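Local coordinates for heme-binding protein A / AI-2 binding protein A (Helicobacter pylori SS1, PDB 6OFQ), which probably captures peptides in the periplasm as the type II substrate-binding protein of an ABC transporter, at residues F214-L228 / K237-P249. Sequence-based numbering, arbitrary orientation.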
ATOM      1  N   PHE A 214      -0.337 -19.865  -2.162  1.00  4.88           N
ATOM      2  CA  PHE A 214       0.649 -20.301  -1.171  1.00  5.33           C
ATOM      3  C   PHE A 214       0.079 -20.356   0.219  1.00  6.16           C
ATOM      4  O   PHE A 214      -0.834 -19.615   0.531  1.00  5.99           O
ATOM      5  CB  PHE A 214       1.883 -19.373  -1.200  1.00  5.28           C
ATOM      6  CG  PHE A 214       2.607 -19.360  -2.513  1.00  5.02           C
ATOM      7  CD1 PHE A 214       2.243 -18.443  -3.486  1.00  5.20           C
ATOM      8  CD2 PHE A 214       3.637 -20.251  -2.791  1.00  5.12           C
ATOM      9  CE1 PHE A 214       2.883 -18.440  -4.697  1.00  5.80           C
ATOM     10  CE2 PHE A 214       4.307 -20.252  -3.997  1.00  5.48           C
ATOM     11  CZ  PHE A 214       3.913 -19.332  -4.952  1.00  5.44           C
ATOM     12  N   LYS A 215       0.673 -21.223   1.041  1.00  6.92           N
ATOM     13  CA  LYS A 215       0.284 -21.286   2.432  1.00  7.95           C
ATOM     14  C   LYS A 215       1.465 -20.965   3.321  1.00  6.98           C
ATOM     15  O   LYS A 215       2.623 -21.087   2.889  1.00  6.42           O
ATOM     16  CB  LYS A 215      -0.323 -22.634   2.790  1.00 10.76           C
ATOM     17  CG  LYS A 215       0.649 -23.773   2.594  1.00 12.30           C
ATOM     18  CD  LYS A 215      -0.113 -25.091   2.678  1.00 18.37           C
ATOM     19  CE  LYS A 215       0.843 -26.213   2.302  1.00 20.81           C
ATOM     20  NZ  LYS A 215       0.020 -27.425   2.522  1.00 26.96           N
ATOM     21  N   PHE A 216       1.178 -20.505   4.526  1.00  7.30           N
ATOM     22  CA  PHE A 216       2.209 -20.154   5.507  1.00  7.28           C
ATOM     23  C   PHE A 216       2.920 -21.392   6.073  1.00  7.19           C
ATOM     24  O   PHE A 216       2.225 -22.368   6.370  1.00  8.64           O
ATOM     25  CB  PHE A 216       1.510 -19.425   6.643  1.00  7.33           C
ATOM     26  CG  PHE A 216       2.359 -19.000   7.782  1.00  7.17           C
ATOM     27  CD1 PHE A 216       2.662 -19.863   8.819  1.00  7.63           C
ATOM     28  CD2 PHE A 216       2.784 -17.694   7.890  1.00  7.58           C
ATOM     29  CE1 PHE A 216       3.426 -19.452   9.917  1.00  7.90           C
ATOM     30  CE2 PHE A 216       3.477 -17.254   9.010  1.00  8.57           C
ATOM     31  CZ  PHE A 216       3.787 -18.129  10.000  1.00  7.93           C
ATOM     32  N   PHE A 217       4.240 -21.270   6.190  1.00  6.61           N
ATOM     33  CA  PHE A 217       5.029 -22.277   6.943  1.00  8.12           C
ATOM     34  C   PHE A 217       5.680 -21.713   8.170  1.00  9.03           C
ATOM     35  O   PHE A 217       5.619 -22.345   9.240  1.00 11.15           O
ATOM     36  CB  PHE A 217       5.995 -23.018   6.039  1.00  9.27           C
ATOM     37  CG  PHE A 217       6.795 -24.072   6.736  1.00  9.97           C
ATOM     38  CD1 PHE A 217       6.172 -25.246   7.114  1.00 11.91           C
ATOM     39  CD2 PHE A 217       8.113 -23.849   7.022  1.00 11.08           C
ATOM     40  CE1 PHE A 217       6.886 -26.212   7.797  1.00 13.56           C
ATOM     41  CE2 PHE A 217       8.825 -24.812   7.717  1.00 12.08           C
ATOM     42  CZ  PHE A 217       8.214 -25.997   8.041  1.00 14.58           C
ATOM     43  N   LEU A 218       6.375 -20.597   8.088  1.00  8.64           N
ATOM     44  CA  LEU A 218       7.098 -20.045   9.204  1.00 10.29           C
ATOM     45  C   LEU A 218       7.245 -18.544   9.086  1.00  8.65           C
ATOM     46  O   LEU A 218       7.340 -18.036   7.954  1.00  6.65           O
ATOM     47  CB  LEU A 218       8.490 -20.713   9.140  1.00 14.31           C
ATOM     48  CG  LEU A 218       9.669 -20.299   9.964  1.00 17.89           C
ATOM     49  CD1 LEU A 218      10.640 -21.445   9.772  1.00 17.05           C
ATOM     50  CD2 LEU A 218      10.311 -19.080   9.331  1.00 16.25           C
ATOM     51  N   TRP A 219       7.300 -17.874  10.222  1.00  8.22           N
ATOM     52  CA  TRP A 219       7.640 -16.463  10.289  1.00  7.63           C
ATOM     53  C   TRP A 219       8.651 -16.247  11.408  1.00  8.71           C
ATOM     54  O   TRP A 219       8.305 -16.361  12.589  1.00  9.97           O
ATOM     55  CB  TRP A 219       6.382 -15.640  10.518  1.00  7.29           C
ATOM     56  CG  TRP A 219       6.556 -14.128  10.658  1.00  7.57           C
ATOM     57  CD1 TRP A 219       7.654 -13.366  10.238  1.00  7.03           C
ATOM     58  CD2 TRP A 219       5.595 -13.214  11.133  1.00  7.49           C
ATOM     59  NE1 TRP A 219       7.409 -12.049  10.486  1.00  7.44           N
ATOM     60  CE2 TRP A 219       6.133 -11.925  11.004  1.00  7.35           C
ATOM     61  CE3 TRP A 219       4.279 -13.366  11.628  1.00  7.09           C
ATOM     62  CZ2 TRP A 219       5.391 -10.785  11.328  1.00  7.78           C
ATOM     63  CZ3 TRP A 219       3.576 -12.223  11.976  1.00  7.43           C
ATOM     64  CH2 TRP A 219       4.139 -10.974  11.891  1.00  7.68           C
ATOM     65  N   ASN A 220       9.903 -15.966  11.075  1.00  8.24           N
ATOM     66  CA  ASN A 220      10.884 -15.544  12.067  1.00  8.26           C
ATOM     67  C   ASN A 220      11.021 -14.052  11.899  1.00  8.90           C
ATOM     68  O   ASN A 220      11.477 -13.537  10.857  1.00  7.96           O
ATOM     69  CB  ASN A 220      12.242 -16.205  11.852  1.00  9.90           C
ATOM     70  CG  ASN A 220      12.252 -17.717  12.082  1.00 10.56           C
ATOM     71  OD1 ASN A 220      11.356 -18.247  12.714  1.00 12.41           O
ATOM     72  ND2 ASN A 220      13.252 -18.399  11.554  1.00 12.86           N
ATOM     73  N   LYS A 221      10.641 -13.339  12.941  0.50  8.87           N
ATOM     74  CA  LYS A 221      10.565 -11.898  12.942  0.50 10.76           C
ATOM     75  C   LYS A 221      11.885 -11.282  12.496  0.50  9.97           C
ATOM     76  O   LYS A 221      12.953 -11.727  12.931  0.50 10.70           O
ATOM     77  CB  LYS A 221      10.193 -11.440  14.358  0.50 13.65           C
ATOM     78  CG  LYS A 221       9.666 -10.026  14.500  0.50 17.52           C
ATOM     79  CD  LYS A 221       9.771  -9.598  15.957  0.50 19.33           C
ATOM     80  CE  LYS A 221       9.980  -8.095  16.059  0.50 22.27           C
ATOM     81  NZ  LYS A 221       9.178  -7.569  17.190  0.50 23.48           N
ATOM     82  N   ASP A 222      11.814 -10.311  11.585  1.00  9.36           N
ATOM     83  CA  ASP A 222      12.962  -9.550  11.100  1.00  9.50           C
ATOM     84  C   ASP A 222      13.993 -10.409  10.388  1.00  9.50           C
ATOM     85  O   ASP A 222      15.130  -9.976  10.147  1.00 11.38           O
ATOM     86  CB  ASP A 222      13.579  -8.670  12.231  1.00 10.62           C
ATOM     87  CG  ASP A 222      12.574  -7.728  12.823  1.00 14.83           C
ATOM     88  OD1 ASP A 222      11.734  -7.247  12.051  1.00 16.88           O
ATOM     89  OD2 ASP A 222      12.562  -7.488  14.058  1.00 20.21           O
ATOM     90  N   GLU A 223      13.656 -11.650  10.018  1.00  8.19           N
ATOM     91  CA  GLU A 223      14.573 -12.558   9.358  1.00  8.75           C
ATOM     92  C   GLU A 223      13.999 -13.159   8.075  1.00  7.67           C
ATOM     93  O   GLU A 223      14.446 -12.857   6.970  1.00  6.78           O
ATOM     94  CB  GLU A 223      15.003 -13.633  10.357  1.00 12.25           C
ATOM     95  CG  GLU A 223      15.966 -14.729   9.935  1.00 16.86           C
ATOM     96  CD  GLU A 223      15.845 -15.894  10.932  1.00 23.47           C
ATOM     97  OE1 GLU A 223      15.545 -17.027  10.454  1.00 19.60           O
ATOM     98  OE2 GLU A 223      15.988 -15.610  12.168  1.00 22.47           O
ATOM     99  N   LYS A 224      12.995 -14.021   8.203  1.00  6.42           N
ATOM    100  CA  LYS A 224      12.417 -14.637   7.012  1.00  7.08           C
ATOM    101  C   LYS A 224      11.020 -15.168   7.280  1.00  6.46           C
ATOM    102  O   LYS A 224      10.658 -15.514   8.418  1.00  6.74           O
ATOM    103  CB  LYS A 224      13.269 -15.798   6.469  1.00  8.79           C
ATOM    104  CG  LYS A 224      13.367 -17.006   7.389  1.00 10.32           C
ATOM    105  CD  LYS A 224      14.322 -18.089   6.929  1.00 12.42           C
ATOM    106  CE  LYS A 224      14.322 -19.290   7.849  1.00 14.42           C
ATOM    107  NZ  LYS A 224      15.369 -20.191   7.287  1.00 16.25           N
ATOM    108  N   ILE A 225      10.221 -15.204   6.194  1.00  5.57           N
ATOM    109  CA  ILE A 225       8.953 -15.925   6.118  1.00  5.23           C
ATOM    110  C   ILE A 225       9.100 -16.986   5.042  1.00  5.24           C
ATOM    111  O   ILE A 225       9.652 -16.722   3.934  1.00  5.82           O
ATOM    112  CB  ILE A 225       7.856 -14.921   5.722  1.00  5.59           C
ATOM    113  CG1 ILE A 225       7.653 -13.953   6.893  1.00  5.45           C
ATOM    114  CG2 ILE A 225       6.582 -15.657   5.323  1.00  6.34           C
ATOM    115  CD1 ILE A 225       7.071 -12.626   6.427  1.00  6.05           C
ATOM    116  N   ILE A 226       8.565 -18.182   5.317  1.00  5.26           N
ATOM    117  CA  ILE A 226       8.546 -19.253   4.342  1.00  6.01           C
ATOM    118  C   ILE A 226       7.114 -19.542   3.945  1.00  5.68           C
ATOM    119  O   ILE A 226       6.254 -19.734   4.827  1.00  6.46           O
ATOM    120  CB  ILE A 226       9.222 -20.559   4.863  1.00  7.03           C
ATOM    121  CG1 ILE A 226      10.707 -20.304   5.127  1.00  8.33           C
ATOM    122  CG2 ILE A 226       9.022 -21.704   3.886  1.00  7.40           C
ATOM    123  CD1 ILE A 226      11.440 -21.468   5.758  1.00 10.66           C
ATOM    124  N   LEU A 227       6.865 -19.495   2.641  1.00  5.75           N
ATOM    125  CA  LEU A 227       5.592 -19.832   2.005  1.00  5.89           C
ATOM    126  C   LEU A 227       5.785 -21.111   1.213  1.00  7.48           C
ATOM    127  O   LEU A 227       6.785 -21.240   0.489  1.00  7.70           O
ATOM    128  CB  LEU A 227       5.124 -18.731   1.035  1.00  6.38           C
ATOM    129  CG  LEU A 227       5.049 -17.364   1.699  1.00  6.85           C
ATOM    130  CD1 LEU A 227       4.739 -16.293   0.632  1.00  8.23           C
ATOM    131  CD2 LEU A 227       4.066 -17.287   2.856  1.00  8.12           C
ATOM    132  N   LEU A 228       4.806 -22.007   1.254  1.00  7.37           N
ATOM    133  CA  LEU A 228       4.823 -23.203   0.435  1.00  7.76           C
ATOM    134  C   LEU A 228       3.682 -23.214  -0.564  1.00  6.92           C
ATOM    135  O   LEU A 228       2.579 -22.715  -0.229  1.00  6.33           O
ATOM    136  CB  LEU A 228       4.752 -24.404   1.391  1.00  8.25           C
ATOM    137  CG  LEU A 228       5.882 -24.571   2.402  1.00 10.08           C
ATOM    138  CD1 LEU A 228       5.626 -25.653   3.429  1.00 11.22           C
ATOM    139  CD2 LEU A 228       7.165 -24.811   1.593  1.00 10.65           C
ATOM    140  N   LYS A 237      -2.431 -23.411 -10.774  1.00  8.61           N
ATOM    141  CA  LYS A 237      -1.484 -23.708  -9.696  1.00  9.06           C
ATOM    142  C   LYS A 237      -0.200 -22.854  -9.820  1.00  7.40           C
ATOM    143  O   LYS A 237       0.248 -22.586 -10.942  1.00  9.16           O
ATOM    144  CB  LYS A 237      -1.179 -25.214  -9.644  1.00 11.01           C
ATOM    145  CG  LYS A 237      -2.385 -26.142  -9.569  1.00 13.44           C
ATOM    146  CD  LYS A 237      -3.119 -25.981  -8.268  1.00 14.77           C
ATOM    147  CE  LYS A 237      -4.347 -26.899  -8.212  1.00 18.11           C
ATOM    148  NZ  LYS A 237      -5.401 -26.191  -8.989  1.00 24.59           N
ATOM    149  N   ALA A 238       0.316 -22.431  -8.673  1.00  7.19           N
ATOM    150  CA  ALA A 238       1.581 -21.720  -8.696  1.00  7.87           C
ATOM    151  C   ALA A 238       2.657 -22.574  -9.346  1.00  7.84           C
ATOM    152  O   ALA A 238       2.690 -23.819  -9.203  1.00  8.37           O
ATOM    153  CB  ALA A 238       2.000 -21.382  -7.278  1.00  7.46           C
ATOM    154  N   TYR A 239       3.652 -21.921  -9.940  1.00  6.39           N
ATOM    155  CA  TYR A 239       4.784 -22.656 -10.471  1.00  6.60           C
ATOM    156  C   TYR A 239       5.788 -23.094  -9.443  1.00  6.75           C
ATOM    157  O   TYR A 239       6.342 -24.207  -9.483  1.00  7.96           O
ATOM    158  CB  TYR A 239       5.513 -21.904 -11.558  1.00  7.12           C
ATOM    159  CG  TYR A 239       4.715 -21.502 -12.781  1.00  7.85           C
ATOM    160  CD1 TYR A 239       4.199 -22.461 -13.656  1.00  9.17           C
ATOM    161  CD2 TYR A 239       4.568 -20.176 -13.135  1.00  8.37           C
ATOM    162  CE1 TYR A 239       3.462 -22.096 -14.769  1.00 10.57           C
ATOM    163  CE2 TYR A 239       3.897 -19.808 -14.261  1.00  9.41           C
ATOM    164  CZ  TYR A 239       3.370 -20.766 -15.110  1.00 10.81           C
ATOM    165  OH  TYR A 239       2.733 -20.422 -16.298  1.00 13.04           O
ATOM    166  N   LEU A 240       6.083 -22.185  -8.519  1.00  6.11           N
ATOM    167  CA  LEU A 240       7.098 -22.420  -7.515  1.00  6.05           C
ATOM    168  C   LEU A 240       6.635 -23.339  -6.409  1.00  5.88           C
ATOM    169  O   LEU A 240       5.469 -23.293  -5.964  1.00  6.58           O
ATOM    170  CB  LEU A 240       7.502 -21.072  -6.894  1.00  5.69           C
ATOM    171  CG  LEU A 240       8.253 -20.156  -7.848  1.00  6.16           C
ATOM    172  CD1 LEU A 240       8.175 -18.713  -7.369  1.00  6.09           C
ATOM    173  CD2 LEU A 240       9.719 -20.570  -8.033  1.00  6.13           C
ATOM    174  N   ASP A 241       7.527 -24.133  -5.828  1.00  5.97           N
ATOM    175  CA  ASP A 241       7.209 -24.953  -4.683  1.00  6.30           C
ATOM    176  C   ASP A 241       7.268 -24.178  -3.368  1.00  5.79           C
ATOM    177  O   ASP A 241       6.623 -24.552  -2.407  1.00  6.90           O
ATOM    178  CB  ASP A 241       8.227 -26.125  -4.547  1.00  6.34           C
ATOM    179  CG  ASP A 241       8.193 -27.035  -5.748  1.00  7.39           C
ATOM    180  OD1 ASP A 241       7.074 -27.388  -6.160  1.00  8.95           O
ATOM    181  OD2 ASP A 241       9.257 -27.210  -6.411  1.00 10.01           O
ATOM    182  N   LYS A 242       8.144 -23.197  -3.311  1.00  5.38           N
ATOM    183  CA  LYS A 242       8.455 -22.521  -2.073  1.00  5.84           C
ATOM    184  C   LYS A 242       8.912 -21.091  -2.375  1.00  5.57           C
ATOM    185  O   LYS A 242       9.615 -20.855  -3.338  1.00  6.57           O
ATOM    186  CB  LYS A 242       9.537 -23.337  -1.325  1.00  7.47           C
ATOM    187  CG  LYS A 242      10.092 -22.755  -0.060  1.00  9.03           C
ATOM    188  CD  LYS A 242      10.958 -23.880   0.554  1.00 13.64           C
ATOM    189  CE  LYS A 242      11.985 -23.392   1.529  1.00 18.46           C
ATOM    190  NZ  LYS A 242      12.717 -24.606   2.032  1.00 18.81           N
ATOM    191  N   VAL A 243       8.579 -20.157  -1.487  1.00  5.67           N
ATOM    192  CA  VAL A 243       9.124 -18.834  -1.507  1.00  6.47           C
ATOM    193  C   VAL A 243       9.663 -18.508  -0.115  1.00  5.71           C
ATOM    194  O   VAL A 243       8.950 -18.632   0.874  1.00  6.82           O
ATOM    195  CB  VAL A 243       8.093 -17.759  -1.924  1.00  6.81           C
ATOM    196  CG1 VAL A 243       8.742 -16.375  -1.936  1.00  6.94           C
ATOM    197  CG2 VAL A 243       7.449 -18.108  -3.259  1.00  7.32           C
ATOM    198  N   VAL A 244      10.916 -18.086  -0.074  1.00  5.72           N
ATOM    199  CA  VAL A 244      11.537 -17.576   1.141  1.00  6.19           C
ATOM    200  C   VAL A 244      11.563 -16.060   0.980  1.00  6.25           C
ATOM    201  O   VAL A 244      12.224 -15.536   0.086  1.00  7.30           O
ATOM    202  CB  VAL A 244      12.918 -18.184   1.382  1.00  6.59           C
ATOM    203  CG1 VAL A 244      13.446 -17.734   2.717  1.00  6.97           C
ATOM    204  CG2 VAL A 244      12.909 -19.685   1.349  1.00  7.57           C
ATOM    205  N   VAL A 245      10.902 -15.370   1.901  1.00  5.91           N
ATOM    206  CA  VAL A 245      10.856 -13.917   1.904  1.00  5.73           C
ATOM    207  C   VAL A 245      11.804 -13.472   3.015  1.00  4.99           C
ATOM    208  O   VAL A 245      11.451 -13.591   4.198  1.00  5.45           O
ATOM    209  CB  VAL A 245       9.425 -13.385   2.136  1.00  5.63           C
ATOM    210  CG1 VAL A 245       9.406 -11.852   2.176  1.00  5.67           C
ATOM    211  CG2 VAL A 245       8.496 -13.900   1.057  1.00  6.15           C
ATOM    212  N   ARG A 246      12.984 -12.990   2.605  1.00  5.44           N
ATOM    213  CA  ARG A 246      13.999 -12.568   3.547  1.00  6.39           C
ATOM    214  C   ARG A 246      13.955 -11.072   3.782  1.00  6.05           C
ATOM    215  O   ARG A 246      13.714 -10.249   2.893  1.00  5.75           O
ATOM    216  CB  ARG A 246      15.380 -12.926   3.000  1.00  8.34           C
ATOM    217  CG  ARG A 246      15.627 -14.436   2.959  1.00  8.59           C
ATOM    218  CD  ARG A 246      17.073 -14.897   2.749  1.00 11.32           C
ATOM    219  NE  ARG A 246      17.918 -14.302   3.770  1.00 12.29           N
ATOM    220  CZ  ARG A 246      19.244 -14.154   3.677  1.00 14.75           C
ATOM    221  NH1 ARG A 246      19.881 -14.631   2.641  1.00 13.37           N
ATOM    222  NH2 ARG A 246      19.907 -13.503   4.651  1.00 14.87           N
ATOM    223  N   THR A 247      14.249 -10.713   5.026  1.00  5.43           N
ATOM    224  CA  THR A 247      14.517  -9.337   5.420  1.00  6.21           C
ATOM    225  C   THR A 247      16.002  -9.079   5.547  1.00  6.65           C
ATOM    226  O   THR A 247      16.630  -9.697   6.389  1.00  7.34           O
ATOM    227  CB  THR A 247      13.784  -8.960   6.710  1.00  6.54           C
ATOM    228  OG1 THR A 247      12.347  -9.126   6.564  1.00  5.97           O
ATOM    229  CG2 THR A 247      14.033  -7.508   7.100  1.00  6.52           C
ATOM    230  N   ILE A 248      16.550  -8.234   4.684  1.00  6.15           N
ATOM    231  CA  ILE A 248      17.985  -7.843   4.687  1.00  6.42           C
ATOM    232  C   ILE A 248      17.926  -6.335   4.647  1.00  6.20           C
ATOM    233  O   ILE A 248      17.706  -5.706   3.617  1.00  5.41           O
ATOM    234  CB  ILE A 248      18.695  -8.356   3.416  1.00  6.92           C
ATOM    235  CG1 ILE A 248      18.624  -9.872   3.388  1.00  7.97           C
ATOM    236  CG2 ILE A 248      20.154  -7.876   3.374  1.00  7.35           C
ATOM    237  CD1 ILE A 248      19.254 -10.532   2.196  1.00  8.42           C
ATOM    238  N   PRO A 249      18.126  -5.701   5.811  1.00  6.80           N
ATOM    239  CA  PRO A 249      17.802  -4.289   5.913  1.00  7.23           C
ATOM    240  C   PRO A 249      18.683  -3.337   5.153  1.00  7.48           C
ATOM    241  O   PRO A 249      18.206  -2.332   4.604  1.00  8.60           O
ATOM    242  CB  PRO A 249      17.839  -3.981   7.430  1.00  8.43           C
ATOM    243  CG  PRO A 249      17.692  -5.307   8.067  1.00 10.40           C
ATOM    244  CD  PRO A 249      18.181  -6.355   7.114  1.00  8.81           C
TER
HETATM  245  O   HOH W   1      16.992 -13.562   6.169  1.00 27.68           O
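Phe214 reaches past strand 224-228 to meet Val243 at the apolar centre of an antiparallel three-strand meander (214-220, 224-228, 242-247) in the mixed sheet of this periplasmic binding protein. Val243 points its CG2, anti to its own carbonyl carbon, at the ring from two strands away, and the two side chains cross at about a right angle, CG2 lying 3.9 Å from Phe214 CE2. At the next ring atom, Phe214 CZ touches Ala238 CB at 3.6 Å, so that the loop leading into strand 242-247 is packed against the same ring. Beside it the carbonyl O of Leu240 is buried without a polar partner. Leu227, Val243, Ile225 and Val245 continue this buried face, where Leu227 and Val245 also touch helix 52-61.

Between strands 224-228 and 242-247 the backbone shows textbook register. Hydrogen-bonded pairs Ile225-Val245 and Leu227-Val243 are each joined by two bonds, among them Val245 N to Ile225 O at 2.7 Å and a nearly straight 177°. In the non-hydrogen-bonded pairs that alternate with these, CA-H groups approach carbonyls, Lys224 CA reaching Val245 O at 3.2 Å.

The reverse face carries Ile226, Val244, Leu228 and Lys242. With CG anti to the backbone N (chi1 175°) and the chain extended beyond it, Lys242 runs side by side with Leu228, its CG 3.9 Å from Leu228 CD2, and brings its CE to Ile226 CG2.

At the polar edge, the turn after Asn220 closes with a classic beta bulge, Glu223 and Lys224 both facing Asn220, whose ND2 bonds to Glu223 OE1. Arg246, bent at chi3, forms a salt bridge through NH1 with Glu262. Glu223 O has two donors: Thr247 N, 40° out of the carbonyl plane, and a water that is held at 2.7 Å by Arg246 NE, in the plane of the guanidinium.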